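Local coordinates for protein cpftsy (Physcomitrella patens, PDB 4AK9) that probably binds and hydrolyses GTP as the chloroplast receptor of the signal recognition particle, helping to bring proteins to the thylakoid membrane, at residues Lys98-Arg103 with Gln305-Gln310; Asn138-Lys141 with Lys146-Met149; Ala186-Ala191 with Arg222-Ala227. All coordinates share one frame; numbering follows the deposited sequence.

Contact 1. Residues Lys98-Arg103 with Gln305-Gln310; sequences KLLTER and QPFDAQ
Apolar contact alone joins these segments: near the end of helix 85-101, L100 touches A309 and F307, T101 touches A309, and no hydrogen bond crosses. The methyl of A309 is met by two consecutive residues of the helix. T101 CG2 lies 3.5 Å from A309 CB, and L100 CB comes within 3.8 Å of the same A309 CB. One branch of the leucine adds to this, L100 CD1 standing 4.1 Å from A309 CB. The other branch goes to the ring: L100 CD2 reaches F307 CZ at 4.1 Å, with the two side chains running at about a right angle. F307 gets there because its ring stands anti to the backbone N (chi1 -174°), projecting off the extended chain toward the helix.

The polar groups are served locally. T101 OG1 turns back to the carbonyl O of F97, one turn earlier, which leaves the methyl CG2 to face A309. D308, at the N-cap position, caps a backbone N of helix 309-316, and its OD2 also bonds S311 OG.

Helix 85-101, probably the last of the N-terminal helical bundle as in SRP GTPases, is joined here to the C-terminal helix 309-316. F312 and V313 of that helix also pack on L100, F97 also touches A309, and backbone bonds from Q305 to V295 and from F307 to K293 fasten the second segment alongside strand 292-296.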
loop_
_atom_site.group_PDB
_atom_site.type_symbol
_atom_site.label_atom_id
_atom_site.label_comp_id
_atom_site.label_asym_id
_atom_site.label_seq_id
_atom_site.Cartn_x
_atom_site.Cartn_y
_atom_site.Cartn_z
ATOM N N LYS A 98 -3.100 -9.314 -19.606
ATOM C CA LYS A 98 -2.368 -8.508 -20.582
ATOM C C LYS A 98 -1.307 -7.620 -19.960
ATOM O O LYS A 98 -0.189 -7.548 -20.470
ATOM C CB LYS A 98 -3.345 -7.674 -21.412
ATOM C CG LYS A 98 -4.154 -8.548 -22.331
ATOM C CD LYS A 98 -5.143 -7.764 -23.180
ATOM C CE LYS A 98 -4.439 -6.874 -24.212
ATOM N NZ LYS A 98 -4.009 -5.541 -23.680
ATOM N N LEU A 99 -1.654 -6.944 -18.866
ATOM C CA LEU A 99 -0.695 -6.087 -18.183
ATOM C C LEU A 99 0.510 -6.897 -17.747
ATOM O O LEU A 99 1.629 -6.385 -17.763
ATOM C CB LEU A 99 -1.314 -5.464 -16.941
ATOM C CG LEU A 99 -2.259 -4.291 -17.144
ATOM C CD1 LEU A 99 -2.448 -3.613 -15.781
ATOM C CD2 LEU A 99 -1.664 -3.316 -18.155
ATOM N N LEU A 100 0.291 -8.163 -17.365
ATOM C CA LEU A 100 1.389 -9.021 -16.881
ATOM C C LEU A 100 2.312 -9.552 -17.976
ATOM O O LEU A 100 3.409 -10.020 -17.702
ATOM C CB LEU A 100 0.846 -10.194 -16.031
ATOM C CG LEU A 100 0.341 -9.844 -14.615
ATOM C CD1 LEU A 100 -0.530 -11.022 -14.073
ATOM C CD2 LEU A 100 1.526 -9.590 -13.679
ATOM N N THR A 101 1.863 -9.489 -19.226
ATOM C CA THR A 101 2.552 -10.202 -20.280
ATOM C C THR A 101 2.904 -9.375 -21.527
ATOM O O THR A 101 3.785 -9.763 -22.289
ATOM C CB THR A 101 1.669 -11.372 -20.779
ATOM O OG1 THR A 101 0.376 -10.849 -21.151
ATOM C CG2 THR A 101 1.491 -12.441 -19.693
ATOM N N GLU A 102 2.187 -8.292 -21.785
ATOM C CA GLU A 102 2.364 -7.596 -23.069
ATOM C C GLU A 102 3.717 -6.898 -23.248
ATOM O O GLU A 102 4.176 -6.736 -24.389
ATOM C CB GLU A 102 1.238 -6.580 -23.277
ATOM C CG GLU A 102 1.356 -5.371 -22.334
ATOM C CD GLU A 102 0.037 -4.624 -22.153
ATOM O OE1 GLU A 102 -0.895 -4.843 -22.971
ATOM O OE2 GLU A 102 -0.066 -3.806 -21.202
ATOM N N ARG A 103 4.362 -6.492 -22.153
ATOM C CA ARG A 103 5.565 -5.677 -22.255
ATOM C C ARG A 103 6.847 -6.405 -21.801
ATOM O O ARG A 103 7.941 -6.167 -22.350
ATOM C CB ARG A 103 5.356 -4.355 -21.475
ATOM C CG ARG A 103 6.654 -3.559 -21.189
ATOM C CD ARG A 103 7.346 -2.994 -22.484
ATOM N NE ARG A 103 8.481 -2.144 -22.120
ATOM C CZ ARG A 103 9.688 -2.616 -21.826
ATOM N NH1 ARG A 103 9.917 -3.922 -21.880
ATOM N NH2 ARG A 103 10.680 -1.798 -21.481
ATOM N N GLN A 305 7.926 -20.668 -6.187
ATOM C CA GLN A 305 7.346 -21.178 -7.428
ATOM C C GLN A 305 7.664 -20.251 -8.586
ATOM O O GLN A 305 7.695 -19.030 -8.413
ATOM C CB GLN A 305 5.830 -21.318 -7.280
ATOM C CG GLN A 305 5.433 -22.469 -6.344
ATOM C CD GLN A 305 5.876 -23.805 -6.914
ATOM O OE1 GLN A 305 5.665 -24.079 -8.106
ATOM N NE2 GLN A 305 6.503 -24.636 -6.086
ATOM N N PRO A 306 7.885 -20.832 -9.777
ATOM C CA PRO A 306 8.121 -20.017 -10.967
ATOM C C PRO A 306 6.823 -19.286 -11.303
ATOM O O PRO A 306 5.739 -19.841 -11.116
ATOM C CB PRO A 306 8.474 -21.046 -12.046
ATOM C CG PRO A 306 7.858 -22.351 -11.539
ATOM C CD PRO A 306 7.990 -22.283 -10.046
ATOM N N PHE A 307 6.928 -18.041 -11.761
ATOM C CA PHE A 307 5.739 -17.261 -12.011
ATOM C C PHE A 307 5.110 -17.576 -13.371
ATOM O O PHE A 307 5.799 -17.743 -14.376
ATOM C CB PHE A 307 6.062 -15.763 -11.919
ATOM C CG PHE A 307 4.849 -14.888 -12.014
ATOM C CD1 PHE A 307 3.994 -14.762 -10.940
ATOM C CD2 PHE A 307 4.569 -14.197 -13.190
ATOM C CE1 PHE A 307 2.843 -13.956 -11.023
ATOM C CE2 PHE A 307 3.451 -13.385 -13.271
ATOM C CZ PHE A 307 2.588 -13.274 -12.190
ATOM N N ASP A 308 3.787 -17.659 -13.410
ATOM C CA ASP A 308 3.072 -17.735 -14.677
ATOM C C ASP A 308 1.834 -16.851 -14.570
ATOM O O ASP A 308 1.046 -16.999 -13.638
ATOM C CB ASP A 308 2.653 -19.176 -14.984
ATOM C CG ASP A 308 1.812 -19.272 -16.227
ATOM O OD1 ASP A 308 2.367 -19.046 -17.333
ATOM O OD2 ASP A 308 0.593 -19.555 -16.125
ATOM N N ALA A 309 1.667 -15.946 -15.529
ATOM C CA ALA A 309 0.623 -14.924 -15.455
ATOM C C ALA A 309 -0.776 -15.540 -15.440
ATOM O O ALA A 309 -1.621 -15.169 -14.656
ATOM C CB ALA A 309 0.761 -13.966 -16.616
ATOM N N GLN A 310 -1.027 -16.505 -16.315
ATOM C CA GLN A 310 -2.347 -17.139 -16.276
ATOM C C GLN A 310 -2.653 -17.843 -14.939
ATOM O O GLN A 310 -3.749 -17.701 -14.394
ATOM C CB GLN A 310 -2.547 -18.073 -17.470
ATOM C CG GLN A 310 -4.011 -18.444 -17.688
ATOM C CD GLN A 310 -4.911 -17.234 -17.865
ATOM O OE1 GLN A 310 -4.776 -16.470 -18.830
ATOM N NE2 GLN A 310 -5.847 -17.045 -16.921
#

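Contact 2. Residues Asn138-Lys141 with Lys146-Met149; sequences NRFK and KVLM
F140 and K141, in the last turns of helix 126-142, both lean on V147, the first residue of the strand that follows. N138 and R139 precede them on other sides of the helix: N138 ND2 bonds to D302 OD1, and R139 NH2 to the carbonyl O of S11.

F140 meets the strand with the root of its side chain. Its CB sits 3.4 Å from V147 CG2, a tight apolar approach, whereas the nearest ring atom, CG, is 4.2 Å from that same V147 CG2. The ring continues away from V147, its side chain crossing that of the valine at about a right angle, and settles on V202 and L204 of the adjacent strand 202-205.

K141 starts off to one side and comes back. A bend at chi2 (-54°) followed by an extended end lays its aliphatic chain across V147, with K141 CE 3.5 Å from V147 CB and 3.7 Å from V147 CG2. CG2 is thus touched by F140 CB and, from another side, by K141 CE. K141 NZ is modelled 2.9 Å from V147 N; both are donors, so no bond forms and the placing of the ammonium is doubtful. S172 touches K141 and V147 from a nearby loop.

K146 points the other way: its NZ bonds to the carbonyl O of E198, and it makes a cation-pi contact with F200.

Strand 117-123, helix 126-142 and strand 147-150 form a beta-alpha-beta crossover that skips over strand 202-205, on which F140 packs. A probable P-loop lies between strand 117-123 and helix 126-142, as expected in the GTPase domain of an SRP receptor.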
loop_
_atom_site.group_PDB
_atom_site.type_symbol
_atom_site.label_atom_id
_atom_site.label_comp_id
_atom_site.label_asym_id
_atom_site.label_seq_id
_atom_site.Cartn_x
_atom_site.Cartn_y
_atom_site.Cartn_z
ATOM N N ASN A 138 17.691 -25.584 -4.357
ATOM C CA ASN A 138 16.941 -26.816 -4.228
ATOM C C ASN A 138 16.235 -27.164 -5.534
ATOM O O ASN A 138 16.148 -28.334 -5.922
ATOM C CB ASN A 138 15.940 -26.691 -3.077
ATOM C CG ASN A 138 14.945 -27.842 -3.036
ATOM O OD1 ASN A 138 15.268 -28.937 -2.577
ATOM N ND2 ASN A 138 13.725 -27.593 -3.522
ATOM N N ARG A 139 15.734 -26.146 -6.233
ATOM C CA ARG A 139 15.155 -26.375 -7.561
ATOM C C ARG A 139 16.171 -26.892 -8.574
ATOM O O ARG A 139 15.867 -27.787 -9.365
ATOM C CB ARG A 139 14.489 -25.100 -8.116
ATOM C CG ARG A 139 13.215 -24.738 -7.407
ATOM C CD ARG A 139 12.529 -23.540 -8.079
ATOM N NE ARG A 139 12.057 -23.870 -9.416
ATOM C CZ ARG A 139 10.924 -24.517 -9.682
ATOM N NH1 ARG A 139 10.121 -24.919 -8.700
ATOM N NH2 ARG A 139 10.591 -24.748 -10.944
ATOM N N PHE A 140 17.365 -26.315 -8.581
ATOM C CA PHE A 140 18.392 -26.759 -9.515
ATOM C C PHE A 140 18.847 -28.182 -9.218
ATOM O O PHE A 140 19.023 -28.998 -10.135
ATOM C CB PHE A 140 19.588 -25.813 -9.480
ATOM C CG PHE A 140 19.343 -24.506 -10.177
ATOM C CD1 PHE A 140 19.105 -24.480 -11.543
ATOM C CD2 PHE A 140 19.385 -23.316 -9.481
ATOM C CE1 PHE A 140 18.876 -23.272 -12.193
ATOM C CE2 PHE A 140 19.168 -22.103 -10.122
ATOM C CZ PHE A 140 18.917 -22.077 -11.471
ATOM N N LYS A 141 19.046 -28.466 -7.939
ATOM C CA LYS A 141 19.474 -29.804 -7.484
ATOM C C LYS A 141 18.481 -30.889 -7.867
ATOM O O LYS A 141 18.869 -31.974 -8.279
ATOM C CB LYS A 141 19.707 -29.801 -5.973
ATOM C CG LYS A 141 20.939 -28.975 -5.585
ATOM C CD LYS A 141 22.169 -29.463 -6.367
ATOM C CE LYS A 141 23.456 -28.757 -5.938
ATOM N NZ LYS A 141 24.650 -29.204 -6.743
ATOM N N LYS A 146 24.344 -28.973 -11.250
ATOM C CA LYS A 146 25.422 -28.830 -10.271
ATOM C C LYS A 146 25.621 -27.357 -9.840
ATOM O O LYS A 146 26.042 -26.507 -10.644
ATOM C CB LYS A 146 26.709 -29.390 -10.871
ATOM C CG LYS A 146 27.933 -29.304 -9.989
ATOM C CD LYS A 146 29.103 -30.002 -10.685
ATOM C CE LYS A 146 30.387 -29.917 -9.861
ATOM N NZ LYS A 146 31.572 -30.208 -10.732
ATOM N N VAL A 147 25.357 -27.074 -8.563
ATOM C CA VAL A 147 25.258 -25.701 -8.066
ATOM C C VAL A 147 26.407 -25.323 -7.147
ATOM O O VAL A 147 26.792 -26.110 -6.271
ATOM C CB VAL A 147 23.952 -25.497 -7.234
ATOM C CG1 VAL A 147 23.896 -24.098 -6.641
ATOM C CG2 VAL A 147 22.732 -25.783 -8.087
ATOM N N LEU A 148 26.944 -24.118 -7.342
ATOM C CA LEU A 148 27.916 -23.542 -6.419
ATOM C C LEU A 148 27.368 -22.249 -5.828
ATOM O O LEU A 148 26.944 -21.363 -6.565
ATOM C CB LEU A 148 29.239 -23.247 -7.136
ATOM C CG LEU A 148 30.292 -22.489 -6.321
ATOM C CD1 LEU A 148 30.828 -23.385 -5.206
ATOM C CD2 LEU A 148 31.471 -21.983 -7.204
ATOM N N MET A 149 27.397 -22.128 -4.503
ATOM C CA MET A 149 26.935 -20.900 -3.862
ATOM C C MET A 149 28.098 -19.995 -3.533
ATOM O O MET A 149 29.191 -20.465 -3.201
ATOM C CB MET A 149 26.133 -21.213 -2.588
ATOM C CG MET A 149 24.857 -21.975 -2.836
ATOM S SD MET A 149 24.042 -22.311 -1.253
ATOM C CE MET A 149 22.602 -23.178 -1.765
#

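Contact 3. Residues Ala186-Ala191 with Arg222-Ala227; sequences AVLSQA and RGCKRA
Two surface helices of the GTPase domain, 184-197 and 215-231, pack side by side here, L188 meeting C224 and S189 meeting A227. The contact is small in atoms, since short side chains bring the backbones close: the CA atoms of S189 and A227 are 5.6 Å apart, those of L188 and C224 6.9 Å.

L188 provides the reach. With its CG anti to the carbonyl carbon (chi1 -65°), it extends one branch toward the other helix, and L188 CD1 rests 3.8 Å from C224 CB. The same methyl, L188 CD1, is 3.9 Å from C224 SG, so one terminal methyl touches both the carbon and the sulfur of the cysteine, almost evenly. L188 also touches A150 on strand 147-150, and P184 lies against C224 from the start of the first helix.

In fold terms, strand 202-205 lies between the two helices in sequence: the chain leaves helix 184-197, runs through that strand of the parallel sheet, and later enters helix 215-231. Both belong to the alpha/beta layering of a P-loop GTPase, and A191, one turn on from L188, lies over L148, A150 and V175 of the sheet.

S189 presents its CB, not its hydroxyl, to A227, one turn beyond C224. S189 CB stands 4.0 Å from A227 O and 4.2 Å from A227 CB, so the serine carbon meets both the methyl and the carbonyl oxygen of the alanine, and no hydrogen bond crosses between the helices. The hydroxyl OG, at chi1 62°, is turned back along its own helix, toward the carbonyl oxygens of the preceding turn. A185 of that turn also touches the methyl of A227.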
loop_
_atom_site.group_PDB
_atom_site.type_symbol
_atom_site.label_atom_id
_atom_site.label_comp_id
_atom_site.label_asym_id
_atom_site.label_seq_id
_atom_site.Cartn_x
_atom_site.Cartn_y
_atom_site.Cartn_z
ATOM N N ALA A 186 35.823 -9.959 -4.311
ATOM C CA ALA A 186 36.824 -11.027 -4.363
ATOM C C ALA A 186 36.215 -12.418 -4.143
ATOM O O ALA A 186 36.640 -13.393 -4.765
ATOM C CB ALA A 186 37.942 -10.766 -3.372
ATOM N N VAL A 187 35.232 -12.505 -3.248
ATOM C CA VAL A 187 34.524 -13.759 -3.016
ATOM C C VAL A 187 33.791 -14.182 -4.271
ATOM O O VAL A 187 33.849 -15.353 -4.676
ATOM C CB VAL A 187 33.483 -13.617 -1.868
ATOM C CG1 VAL A 187 32.641 -14.896 -1.730
ATOM C CG2 VAL A 187 34.182 -13.279 -0.567
ATOM N N LEU A 188 33.072 -13.231 -4.874
ATOM C CA LEU A 188 32.331 -13.546 -6.079
ATOM C C LEU A 188 33.259 -13.991 -7.220
ATOM O O LEU A 188 32.941 -14.932 -7.952
ATOM C CB LEU A 188 31.425 -12.367 -6.496
ATOM C CG LEU A 188 30.296 -12.016 -5.507
ATOM C CD1 LEU A 188 29.207 -11.179 -6.173
ATOM C CD2 LEU A 188 29.667 -13.272 -4.951
ATOM N N SER A 189 34.383 -13.302 -7.390
ATOM C CA SER A 189 35.263 -13.626 -8.512
ATOM C C SER A 189 35.922 -14.979 -8.288
ATOM O O SER A 189 36.055 -15.766 -9.219
ATOM C CB SER A 189 36.283 -12.509 -8.791
ATOM O OG SER A 189 37.144 -12.285 -7.701
ATOM N N GLN A 190 36.295 -15.255 -7.042
ATOM C CA GLN A 190 36.805 -16.569 -6.667
ATOM C C GLN A 190 35.790 -17.678 -6.969
ATOM O O GLN A 190 36.154 -18.727 -7.488
ATOM C CB GLN A 190 37.184 -16.573 -5.188
ATOM C CG GLN A 190 37.738 -17.907 -4.678
ATOM C CD GLN A 190 38.114 -17.844 -3.202
ATOM O OE1 GLN A 190 38.285 -16.753 -2.636
ATOM N NE2 GLN A 190 38.232 -19.013 -2.566
ATOM N N ALA A 191 34.511 -17.459 -6.657
ATOM C CA ALA A 191 33.517 -18.486 -6.946
ATOM C C ALA A 191 33.297 -18.670 -8.430
ATOM O O ALA A 191 33.100 -19.787 -8.888
ATOM C CB ALA A 191 32.182 -18.151 -6.272
ATOM N N ARG A 222 28.101 -2.496 -7.560
ATOM C CA ARG A 222 28.563 -2.346 -8.945
ATOM C C ARG A 222 29.912 -3.035 -9.127
ATOM O O ARG A 222 30.175 -3.643 -10.169
ATOM C CB ARG A 222 28.678 -0.875 -9.302
ATOM C CG ARG A 222 27.354 -0.170 -9.328
ATOM C CD ARG A 222 27.466 1.198 -9.941
ATOM N NE ARG A 222 26.157 1.665 -10.422
ATOM C CZ ARG A 222 25.689 2.880 -10.181
ATOM N NH1 ARG A 222 26.441 3.682 -9.450
ATOM N NH2 ARG A 222 24.505 3.302 -10.663
ATOM N N GLY A 223 30.751 -2.938 -8.098
ATOM C CA GLY A 223 32.060 -3.576 -8.098
ATOM C C GLY A 223 31.943 -5.086 -8.161
ATOM O O GLY A 223 32.774 -5.759 -8.784
ATOM N N CYS A 224 30.901 -5.627 -7.518
ATOM C CA CYS A 224 30.625 -7.055 -7.586
ATOM C C CYS A 224 30.215 -7.466 -8.987
ATOM O O CYS A 224 30.636 -8.522 -9.479
ATOM C CB CYS A 224 29.493 -7.440 -6.614
ATOM S SG CYS A 224 30.014 -7.542 -4.903
ATOM N N LYS A 225 29.373 -6.650 -9.622
ATOM C CA LYS A 225 28.952 -6.955 -10.978
ATOM C C LYS A 225 30.182 -6.977 -11.878
ATOM O O LYS A 225 30.333 -7.870 -12.715
ATOM C CB LYS A 225 27.927 -5.941 -11.502
ATOM C CG LYS A 225 27.171 -6.451 -12.725
ATOM C CD LYS A 225 27.134 -5.427 -13.861
ATOM C CE LYS A 225 28.463 -5.324 -14.629
ATOM N NZ LYS A 225 28.600 -6.223 -15.849
ATOM N N ARG A 226 31.074 -6.015 -11.685
ATOM C CA ARG A 226 32.271 -5.915 -12.549
ATOM C C ARG A 226 33.233 -7.083 -12.370
ATOM O O ARG A 226 33.751 -7.616 -13.354
ATOM C CB ARG A 226 33.005 -4.613 -12.309
ATOM C CG ARG A 226 32.269 -3.396 -12.818
ATOM C CD ARG A 226 33.138 -2.156 -12.615
ATOM N NE ARG A 226 32.306 -0.964 -12.578
ATOM C CZ ARG A 226 32.138 -0.203 -11.501
ATOM N NH1 ARG A 226 32.785 -0.492 -10.373
ATOM N NH2 ARG A 226 31.347 0.862 -11.567
ATOM N N ALA A 227 33.464 -7.475 -11.119
ATOM C CA ALA A 227 34.280 -8.644 -10.804
ATOM C C ALA A 227 33.717 -9.921 -11.393
ATOM O O ALA A 227 34.472 -10.765 -11.869
ATOM C CB ALA A 227 34.444 -8.792 -9.315
#

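In the fold
Contact 2 touches both others, standing at the corner of a near right-angled triangle of centres, 25 Å from that of contact 1 and 19 Å from that of contact 3. P306 CD meets R139 NH1 at 3.6 Å, and L148 CD2 packs 3.2 Å from A191 O. Contacts 1 and 3 lie on opposite sides of the chain's centre, with nearest atoms about 18 Å apart. Strand 147-150 therefore links contact 2 with contact 3, while helix 126-142, which begins at the probable P-loop, carries R139 to contact 1. Contact 1 joins distant parts of the sequence, and the other two form within the stretch it spans.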